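PDB 6FJY: CsuC from Acinetobacter baumannii, which probably serves as the periplasmic chaperone of archaic Csu pili, holding subunits such as the tip adhesin CsuE in an assembly-ready state. Local coordinates for residues Trp6-Lys11 against Tyr116-Phe121; Val33-Phe38 against Tyr88-Asp93. One frame throughout, in Å; residues are numbered along the deposited sequence.

Contact 1: Trp6-Lys11 against Tyr116-Phe121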
ATOM      1  N   TRP A   6      -2.334   4.962  -2.180  1.00 58.59           N
ATOM      2  CA  TRP A   6      -1.872   3.615  -1.871  1.00 53.67           C
ATOM      3  C   TRP A   6      -0.841   3.207  -2.911  1.00 55.08           C
ATOM      4  O   TRP A   6      -0.897   3.677  -4.056  1.00 39.41           O
ATOM      5  CB  TRP A   6      -3.015   2.587  -1.871  1.00 53.70           C
ATOM      6  CG  TRP A   6      -3.657   2.435  -3.213  1.00 56.27           C
ATOM      7  CD1 TRP A   6      -4.494   3.317  -3.816  1.00 60.61           C
ATOM      8  CD2 TRP A   6      -3.505   1.336  -4.125  1.00 56.78           C
ATOM      9  NE1 TRP A   6      -4.872   2.845  -5.051  1.00 76.45           N
ATOM     10  CE2 TRP A   6      -4.285   1.625  -5.260  1.00 55.13           C
ATOM     11  CE3 TRP A   6      -2.784   0.138  -4.089  1.00 62.24           C
ATOM     12  CZ2 TRP A   6      -4.384   0.757  -6.343  1.00 61.94           C
ATOM     13  CZ3 TRP A   6      -2.870  -0.724  -5.176  1.00 67.65           C
ATOM     14  CH2 TRP A   6      -3.669  -0.409  -6.287  1.00 68.50           C
ATOM     15  N   PRO A   7       0.103   2.326  -2.550  1.00 61.91           N
ATOM     16  CA  PRO A   7       0.234   1.813  -1.175  1.00 62.71           C
ATOM     17  C   PRO A   7       0.945   2.757  -0.199  1.00 48.40           C
ATOM     18  O   PRO A   7       1.765   3.585  -0.601  1.00 39.06           O
ATOM     19  CB  PRO A   7       1.030   0.509  -1.362  1.00 59.67           C
ATOM     20  CG  PRO A   7       1.829   0.722  -2.598  1.00 59.95           C
ATOM     21  CD  PRO A   7       0.981   1.618  -3.498  1.00 61.69           C
ATOM     22  N   ILE A   8       0.588   2.644   1.087  1.00 51.00           N
ATOM     23  CA  ILE A   8       1.230   3.440   2.129  1.00 48.72           C
ATOM     24  C   ILE A   8       2.477   2.770   2.715  1.00 49.69           C
ATOM     25  O   ILE A   8       3.151   3.377   3.560  1.00 36.65           O
ATOM     26  CB  ILE A   8       0.208   3.772   3.234  1.00 52.75           C
ATOM     27  CG1 ILE A   8      -0.487   2.509   3.706  1.00 60.75           C
ATOM     28  CG2 ILE A   8      -0.850   4.782   2.722  1.00 58.44           C
ATOM     29  CD1 ILE A   8      -1.569   2.790   4.726  1.00 71.52           C
ATOM     30  N   TYR A   9       2.811   1.547   2.283  1.00 53.23           N
ATOM     31  CA  TYR A   9       4.082   0.897   2.615  1.00 56.59           C
ATOM     32  C   TYR A   9       4.771   0.456   1.334  1.00 50.80           C
ATOM     33  O   TYR A   9       4.966  -0.739   1.101  1.00 35.45           O
ATOM     34  CB  TYR A   9       3.874  -0.297   3.548  1.00 47.02           C
ATOM     35  CG  TYR A   9       3.257   0.048   4.883  1.00 55.00           C
ATOM     36  CD1 TYR A   9       3.899   0.896   5.776  1.00 49.26           C
ATOM     37  CD2 TYR A   9       2.028  -0.464   5.249  1.00 62.94           C
ATOM     38  CE1 TYR A   9       3.336   1.208   7.012  1.00 47.08           C
ATOM     39  CE2 TYR A   9       1.456  -0.156   6.471  1.00 69.98           C
ATOM     40  CZ  TYR A   9       2.111   0.682   7.345  1.00 55.81           C
ATOM     41  OH  TYR A   9       1.530   0.985   8.550  1.00 56.57           O
ATOM     42  N   PRO A  10       5.156   1.397   0.475  1.00 57.53           N
ATOM     43  CA  PRO A  10       5.801   1.026  -0.783  1.00 64.13           C
ATOM     44  C   PRO A  10       7.268   0.649  -0.594  1.00 58.63           C
ATOM     45  O   PRO A  10       7.911   0.981   0.408  1.00 29.91           O
ATOM     46  CB  PRO A  10       5.655   2.293  -1.625  1.00 51.06           C
ATOM     47  CG  PRO A  10       5.742   3.391  -0.614  1.00 44.01           C
ATOM     48  CD  PRO A  10       5.044   2.857   0.614  1.00 48.47           C
ATOM     49  N   LYS A  11       7.783  -0.072  -1.590  1.00 54.74           N
ATOM     50  CA  LYS A  11       9.176  -0.492  -1.622  1.00 54.62           C
ATOM     51  C   LYS A  11       9.582  -0.769  -3.061  1.00 52.96           C
ATOM     52  O   LYS A  11       8.740  -1.040  -3.922  1.00 36.14           O
ATOM     53  CB  LYS A  11       9.463  -1.721  -0.742  1.00 49.07           C
ATOM     54  CG  LYS A  11       8.292  -2.657  -0.458  1.00 60.95           C
ATOM     55  CD  LYS A  11       7.810  -3.435  -1.659  1.00 75.64           C
ATOM     56  CE  LYS A  11       6.523  -4.198  -1.301  1.00 88.25           C
ATOM     57  NZ  LYS A  11       5.928  -4.987  -2.432  1.00 93.43           N
ATOM     58  N   TYR A 116       0.679  13.436   3.966  1.00 60.91           N
ATOM     59  CA  TYR A 116       0.940  12.021   4.186  1.00 50.95           C
ATOM     60  C   TYR A 116       2.439  11.811   4.285  1.00 50.10           C
ATOM     61  O   TYR A 116       3.181  12.156   3.357  1.00 41.56           O
ATOM     62  CB  TYR A 116       0.367  11.159   3.062  1.00 46.02           C
ATOM     63  CG  TYR A 116      -1.140  11.088   3.046  1.00 56.60           C
ATOM     64  CD1 TYR A 116      -1.898  12.070   2.418  1.00 65.51           C
ATOM     65  CD2 TYR A 116      -1.805  10.020   3.629  1.00 59.98           C
ATOM     66  CE1 TYR A 116      -3.282  12.003   2.401  1.00 71.90           C
ATOM     67  CE2 TYR A 116      -3.192   9.944   3.620  1.00 67.35           C
ATOM     68  CZ  TYR A 116      -3.921  10.935   3.004  1.00 69.03           C
ATOM     69  OH  TYR A 116      -5.290  10.861   2.984  1.00 70.00           O
ATOM     70  N   SER A 117       2.878  11.280   5.421  1.00 60.88           N
ATOM     71  CA  SER A 117       4.251  10.830   5.610  1.00 58.57           C
ATOM     72  C   SER A 117       4.244   9.310   5.480  1.00 48.02           C
ATOM     73  O   SER A 117       3.654   8.604   6.304  1.00 30.21           O
ATOM     74  CB  SER A 117       4.811  11.280   6.958  1.00 48.82           C
ATOM     75  OG  SER A 117       6.171  10.884   7.079  1.00 36.50           O
ATOM     76  N   ILE A 118       4.867   8.810   4.420  1.00 49.17           N
ATOM     77  CA  ILE A 118       4.745   7.421   4.012  1.00 47.09           C
ATOM     78  C   ILE A 118       6.139   6.783   4.007  1.00 57.10           C
ATOM     79  O   ILE A 118       7.053   7.331   3.390  1.00 29.07           O
ATOM     80  CB  ILE A 118       4.078   7.287   2.635  1.00 55.08           C
ATOM     81  CG1 ILE A 118       2.564   7.538   2.771  1.00 51.38           C
ATOM     82  CG2 ILE A 118       4.383   5.948   2.012  1.00 59.71           C
ATOM     83  CD1 ILE A 118       1.851   7.657   1.437  1.00 46.49           C
ATOM     84  N   PRO A 119       6.334   5.643   4.673  1.00 51.59           N
ATOM     85  CA  PRO A 119       7.659   5.014   4.672  1.00 45.78           C
ATOM     86  C   PRO A 119       7.938   4.333   3.342  1.00 48.74           C
ATOM     87  O   PRO A 119       7.093   3.625   2.788  1.00 33.89           O
ATOM     88  CB  PRO A 119       7.553   3.991   5.802  1.00 42.12           C
ATOM     89  CG  PRO A 119       6.093   3.574   5.759  1.00 44.79           C
ATOM     90  CD  PRO A 119       5.339   4.832   5.408  1.00 50.73           C
ATOM     91  N   LEU A 120       9.153   4.520   2.855  1.00 51.33           N
ATOM     92  CA  LEU A 120       9.572   3.987   1.570  1.00 50.19           C
ATOM     93  C   LEU A 120      10.930   3.317   1.724  1.00 36.74           C
ATOM     94  O   LEU A 120      11.846   3.900   2.315  1.00 34.11           O
ATOM     95  CB  LEU A 120       9.644   5.107   0.544  1.00 42.61           C
ATOM     96  CG  LEU A 120      10.181   4.690  -0.815  1.00 51.04           C
ATOM     97  CD1 LEU A 120       9.219   3.698  -1.524  1.00 42.00           C
ATOM     98  CD2 LEU A 120      10.431   5.913  -1.631  1.00 44.17           C
ATOM     99  N   PHE A 121      11.050   2.084   1.237  1.00 50.53           N
ATOM    100  CA  PHE A 121      12.304   1.346   1.337  1.00 51.82           C
ATOM    101  C   PHE A 121      12.756   0.842  -0.022  1.00 45.81           C
ATOM    102  O   PHE A 121      11.972   0.260  -0.770  1.00 43.86           O
ATOM    103  CB  PHE A 121      12.184   0.164   2.289  1.00 46.10           C
ATOM    104  CG  PHE A 121      11.846   0.564   3.682  1.00 50.16           C
ATOM    105  CD1 PHE A 121      12.823   1.045   4.526  1.00 50.78           C
ATOM    106  CD2 PHE A 121      10.547   0.445   4.160  1.00 41.64           C
ATOM    107  CE1 PHE A 121      12.522   1.422   5.830  1.00 53.61           C
ATOM    108  CE2 PHE A 121      10.243   0.826   5.458  1.00 44.61           C
ATOM    109  CZ  PHE A 121      11.233   1.306   6.294  1.00 44.95           C
TER
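P10 lies across I118 and L120, and its ring carries much of the apolar contact. Its CD meets I118 CG2 at 3.5 Å and its CG meets L120 CD1 at 3.6 Å, each pair of side chains crossing at about a right angle. L120 reaches the ring because its CG stands anti to the backbone N (chi1 175°), which brings CD1 up to the proline ring. Further back, I8 CG2 rests more lightly on I118 CD1, 4.1 Å away. The Y9 ring offers its edge to P119 across the contact, Y9 CD1 lying 3.5 Å from CG of that proline, and R174 makes a cation-pi contact with the same ring.

The chain enters this region through a cis peptide bond before P7. W6 pairs through its backbone with W22 on one side of the fold, whereas K11 bridges in parallel to F121 in strand 109-123. Such a switch of the first strand from one sheet of the sandwich to the other is characteristic of the N-terminal Ig-like domain of PapD-type chaperones. At Y116 and S117, strand 109-123 also pairs in parallel with a strand of the other protein chain, as expected of donor-strand complementation.

Polar contacts are sparse. The hydrogen bond from F121 N to P10 O is weak at 3.4 Å, though its N-H points fairly straight at the oxygen (159°). Beside it, K11 CA approaches F121 O at 3.0 Å in a CA-H...O contact. I8 O also packs against carbon, 3.2 Å from I118 CG2 and close to P119 CD.

Contact 2: Val33-Phe38 against Tyr88-Asp93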
ATOM      1  N   VAL A  33      -1.638  18.323  -5.466  1.00 63.66           N
ATOM      2  CA  VAL A  33      -0.753  17.438  -4.721  1.00 60.82           C
ATOM      3  C   VAL A  33       0.694  17.753  -5.066  1.00 48.32           C
ATOM      4  O   VAL A  33       1.065  17.789  -6.243  1.00 47.15           O
ATOM      5  CB  VAL A  33      -1.063  15.962  -5.032  1.00 62.76           C
ATOM      6  CG1 VAL A  33      -0.175  15.062  -4.234  1.00 74.42           C
ATOM      7  CG2 VAL A  33      -2.528  15.677  -4.743  1.00 74.67           C
ATOM      8  N   GLN A  34       1.510  17.931  -4.038  1.00 63.20           N
ATOM      9  CA  GLN A  34       2.956  18.028  -4.151  1.00 56.34           C
ATOM     10  C   GLN A  34       3.560  16.758  -3.577  1.00 53.42           C
ATOM     11  O   GLN A  34       3.060  16.224  -2.582  1.00 31.57           O
ATOM     12  CB  GLN A  34       3.508  19.239  -3.400  1.00 59.49           C
ATOM     13  CG  GLN A  34       5.015  19.413  -3.557  1.00 78.53           C
ATOM     14  CD  GLN A  34       5.623  20.344  -2.520  1.00 93.08           C
ATOM     15  OE1 GLN A  34       4.960  20.751  -1.567  1.00 96.72           O
ATOM     16  NE2 GLN A  34       6.899  20.670  -2.692  1.00103.72           N
ATOM     17  N   ILE A  35       4.595  16.252  -4.240  1.00 50.48           N
ATOM     18  CA  ILE A  35       5.253  15.005  -3.874  1.00 49.68           C
ATOM     19  C   ILE A  35       6.740  15.276  -3.706  1.00 49.33           C
ATOM     20  O   ILE A  35       7.371  15.844  -4.600  1.00 41.08           O
ATOM     21  CB  ILE A  35       5.022  13.915  -4.934  1.00 58.47           C
ATOM     22  CG1 ILE A  35       3.523  13.694  -5.151  1.00 66.11           C
ATOM     23  CG2 ILE A  35       5.636  12.621  -4.494  1.00 44.98           C
ATOM     24  CD1 ILE A  35       2.944  14.503  -6.306  1.00 63.24           C
ATOM     25  N   ARG A  36       7.292  14.898  -2.558  1.00 69.93           N
ATOM     26  CA  ARG A  36       8.731  14.955  -2.318  1.00 54.25           C
ATOM     27  C   ARG A  36       9.189  13.653  -1.671  1.00 48.53           C
ATOM     28  O   ARG A  36       8.409  12.961  -1.017  1.00 30.27           O
ATOM     29  CB  ARG A  36       9.111  16.141  -1.426  1.00 54.53           C
ATOM     30  CG  ARG A  36       8.995  17.504  -2.114  1.00 70.10           C
ATOM     31  CD  ARG A  36       9.173  18.635  -1.125  1.00 76.10           C
ATOM     32  NE  ARG A  36       8.078  18.690  -0.161  1.00 96.57           N
ATOM     33  CZ  ARG A  36       8.047  19.506   0.888  1.00116.12           C
ATOM     34  NH1 ARG A  36       9.059  20.332   1.119  1.00129.47           N
ATOM     35  NH2 ARG A  36       7.009  19.489   1.713  1.00118.70           N
ATOM     36  N   VAL A  37      10.456  13.296  -1.873  1.00 57.54           N
ATOM     37  CA  VAL A  37      11.007  12.096  -1.250  1.00 56.80           C
ATOM     38  C   VAL A  37      12.281  12.488  -0.512  1.00 40.53           C
ATOM     39  O   VAL A  37      13.213  13.033  -1.110  1.00 32.30           O
ATOM     40  CB  VAL A  37      11.278  10.967  -2.259  1.00 56.70           C
ATOM     41  CG1 VAL A  37      11.840   9.728  -1.545  1.00 55.74           C
ATOM     42  CG2 VAL A  37      10.010  10.611  -2.994  1.00 58.25           C
ATOM     43  N   PHE A  38      12.327  12.182   0.772  1.00 50.48           N
ATOM     44  CA  PHE A  38      13.441  12.518   1.636  1.00 57.52           C
ATOM     45  C   PHE A  38      14.156  11.251   2.072  1.00 50.09           C
ATOM     46  O   PHE A  38      13.542  10.196   2.230  1.00 41.09           O
ATOM     47  CB  PHE A  38      12.962  13.289   2.873  1.00 47.75           C
ATOM     48  CG  PHE A  38      12.403  14.649   2.562  1.00 69.84           C
ATOM     49  CD1 PHE A  38      13.232  15.761   2.521  1.00 70.86           C
ATOM     50  CD2 PHE A  38      11.055  14.818   2.285  1.00 69.53           C
ATOM     51  CE1 PHE A  38      12.721  17.010   2.234  1.00 76.06           C
ATOM     52  CE2 PHE A  38      10.540  16.067   2.001  1.00 72.47           C
ATOM     53  CZ  PHE A  38      11.372  17.161   1.970  1.00 81.70           C
ATOM     54  N   TYR A  88      13.576   5.897   3.241  1.00 55.42           N
ATOM     55  CA  TYR A  88      13.160   7.194   2.740  1.00 47.15           C
ATOM     56  C   TYR A  88      11.783   7.503   3.313  1.00 54.94           C
ATOM     57  O   TYR A  88      11.073   6.610   3.783  1.00 37.96           O
ATOM     58  CB  TYR A  88      13.083   7.211   1.211  1.00 43.72           C
ATOM     59  CG  TYR A  88      14.334   6.805   0.496  1.00 48.65           C
ATOM     60  CD1 TYR A  88      14.598   5.459   0.243  1.00 43.83           C
ATOM     61  CD2 TYR A  88      15.233   7.752   0.028  1.00 51.98           C
ATOM     62  CE1 TYR A  88      15.730   5.068  -0.429  1.00 60.03           C
ATOM     63  CE2 TYR A  88      16.374   7.365  -0.656  1.00 62.88           C
ATOM     64  CZ  TYR A  88      16.617   6.018  -0.873  1.00 61.48           C
ATOM     65  OH  TYR A  88      17.748   5.629  -1.538  1.00 52.58           O
ATOM     66  N   ARG A  89      11.375   8.768   3.222  1.00 55.50           N
ATOM     67  CA  ARG A  89      10.011   9.162   3.561  1.00 49.79           C
ATOM     68  C   ARG A  89       9.413   9.788   2.319  1.00 46.42           C
ATOM     69  O   ARG A  89       9.997  10.722   1.757  1.00 45.62           O
ATOM     70  CB  ARG A  89       9.949  10.168   4.712  1.00 44.92           C
ATOM     71  CG  ARG A  89      10.516   9.684   6.056  1.00 66.14           C
ATOM     72  CD  ARG A  89       9.773   8.536   6.714  1.00 70.23           C
ATOM     73  NE  ARG A  89       8.398   8.848   7.056  1.00 66.72           N
ATOM     74  CZ  ARG A  89       7.651   8.104   7.862  1.00 65.41           C
ATOM     75  NH1 ARG A  89       8.148   7.008   8.421  1.00 63.25           N
ATOM     76  NH2 ARG A  89       6.399   8.451   8.100  1.00 77.58           N
ATOM     77  N   LEU A  90       8.284   9.245   1.871  1.00 55.34           N
ATOM     78  CA  LEU A  90       7.479   9.862   0.827  1.00 48.93           C
ATOM     79  C   LEU A  90       6.542  10.867   1.490  1.00 51.55           C
ATOM     80  O   LEU A  90       5.813  10.511   2.425  1.00 33.36           O
ATOM     81  CB  LEU A  90       6.689   8.797   0.072  1.00 53.99           C
ATOM     82  CG  LEU A  90       5.584   9.289  -0.859  1.00 46.03           C
ATOM     83  CD1 LEU A  90       6.146  10.182  -1.922  1.00 37.77           C
ATOM     84  CD2 LEU A  90       4.816   8.128  -1.466  1.00 45.65           C
ATOM     85  N   ILE A  91       6.584  12.122   1.032  1.00 56.32           N
ATOM     86  CA  ILE A  91       5.761  13.192   1.593  1.00 56.88           C
ATOM     87  C   ILE A  91       4.879  13.755   0.485  1.00 46.00           C
ATOM     88  O   ILE A  91       5.376  14.388  -0.459  1.00 33.49           O
ATOM     89  CB  ILE A  91       6.596  14.312   2.223  1.00 65.24           C
ATOM     90  CG1 ILE A  91       7.533  13.783   3.307  1.00 57.44           C
ATOM     91  CG2 ILE A  91       5.655  15.346   2.831  1.00 66.88           C
ATOM     92  CD1 ILE A  91       6.820  13.226   4.492  1.00 68.43           C
ATOM     93  N   VAL A  92       3.570  13.565   0.610  1.00 52.22           N
ATOM     94  CA  VAL A  92       2.631  14.141  -0.343  1.00 60.11           C
ATOM     95  C   VAL A  92       1.648  15.052   0.389  1.00 54.96           C
ATOM     96  O   VAL A  92       1.027  14.658   1.389  1.00 37.18           O
ATOM     97  CB  VAL A  92       1.925  13.074  -1.207  1.00 55.89           C
ATOM     98  CG1 VAL A  92       2.424  11.663  -0.894  1.00 48.46           C
ATOM     99  CG2 VAL A  92       0.420  13.224  -1.180  1.00 54.67           C
ATOM    100  N   ASP A  93       1.567  16.291  -0.084  1.00 65.45           N
ATOM    101  CA  ASP A  93       0.751  17.346   0.499  1.00 69.53           C
ATOM    102  C   ASP A  93      -0.500  17.538  -0.359  1.00 78.14           C
ATOM    103  O   ASP A  93      -0.391  17.845  -1.553  1.00 79.47           O
ATOM    104  CB  ASP A  93       1.567  18.633   0.569  1.00 64.99           C
ATOM    105  CG  ASP A  93       2.617  18.595   1.657  1.00 65.70           C
ATOM    106  OD1 ASP A  93       2.231  18.445   2.829  1.00 63.97           O
ATOM    107  OD2 ASP A  93       3.826  18.698   1.343  1.00 62.82           O
TER
HETATM  108  O   HOH W   1       5.723  17.589  -0.583  1.00 58.61           O
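Q34, R36 and F38 pair with D93, I91 and R89 through six backbone hydrogen bonds, two per pair. These strands run antiparallel, at 165° between their directions, and the bond from I91 N to R36 O, at 2.9 Å, is nearly linear. Between these pairs lie the non-hydrogen-bonded partners I35 with V92 and V37 with L90. Their side chains share the other face, where I35 CG2 and L90 CD1 meet at 3.6 Å, lying side by side. V33 CG1 touches V92 CG2 at 3.6 Å.

On the face of Q34, R36 and F38 the contact is partly polar. A bend at chi3 (-67°) turns the R36 guanidinium toward D93, and R36 NH2 forms a salt bridge to D93 OD2 whose hydrogen bond, at 3.3 Å, is weak, the two planes 48° apart. A water bridges the same pair: it accepts from R36 NE at 2.6 Å and donates to both D93 OD2 and I91 O. F38 covers one face of the R36 guanidinium, its CE2 4.1 Å above the plane and offset toward the rim, while F38 CD2 meets I91 CG1 at 3.8 Å, these two side chains crossing at about a right angle.

Further out, Y88 OH is hydrogen-bonded to E54. The R89 side chain leads away from the 33-38 segment: it makes a cation-pi contact with W40, and its NH2 hydrogen-bonds S117 OG and forms a salt bridge with a backbone group of the other protein chain. Strand 85-95 is thus hydrogen-bonded on two sides, to 31-41 and to 109-123, as in the antiparallel sheet of an Ig-like beta sandwich, here the N-terminal domain of a PapD-type chaperone.

From the N terminus, the chain first passes through residues 6-11, which contact 1 later joins to strand 109-123, closing a loop of 104 intervening residues. Within that loop lies the whole of contact 2: strand 31-41 follows later, and 49 residues separate its segment from the one on strand 85-95, which returns to pair with it. The smaller closure is therefore nested in the larger, and the two do not cross. Strands 85-95 and 109-123 follow each other in the chain and are neighbours in the sheet, so the contacts touch directly, with S117 OG 2.6 Å from R89 NH2 in a probable hydrogen bond. Together they join the switched first segment, through strands 109-123 and 85-95, to strand 31-41.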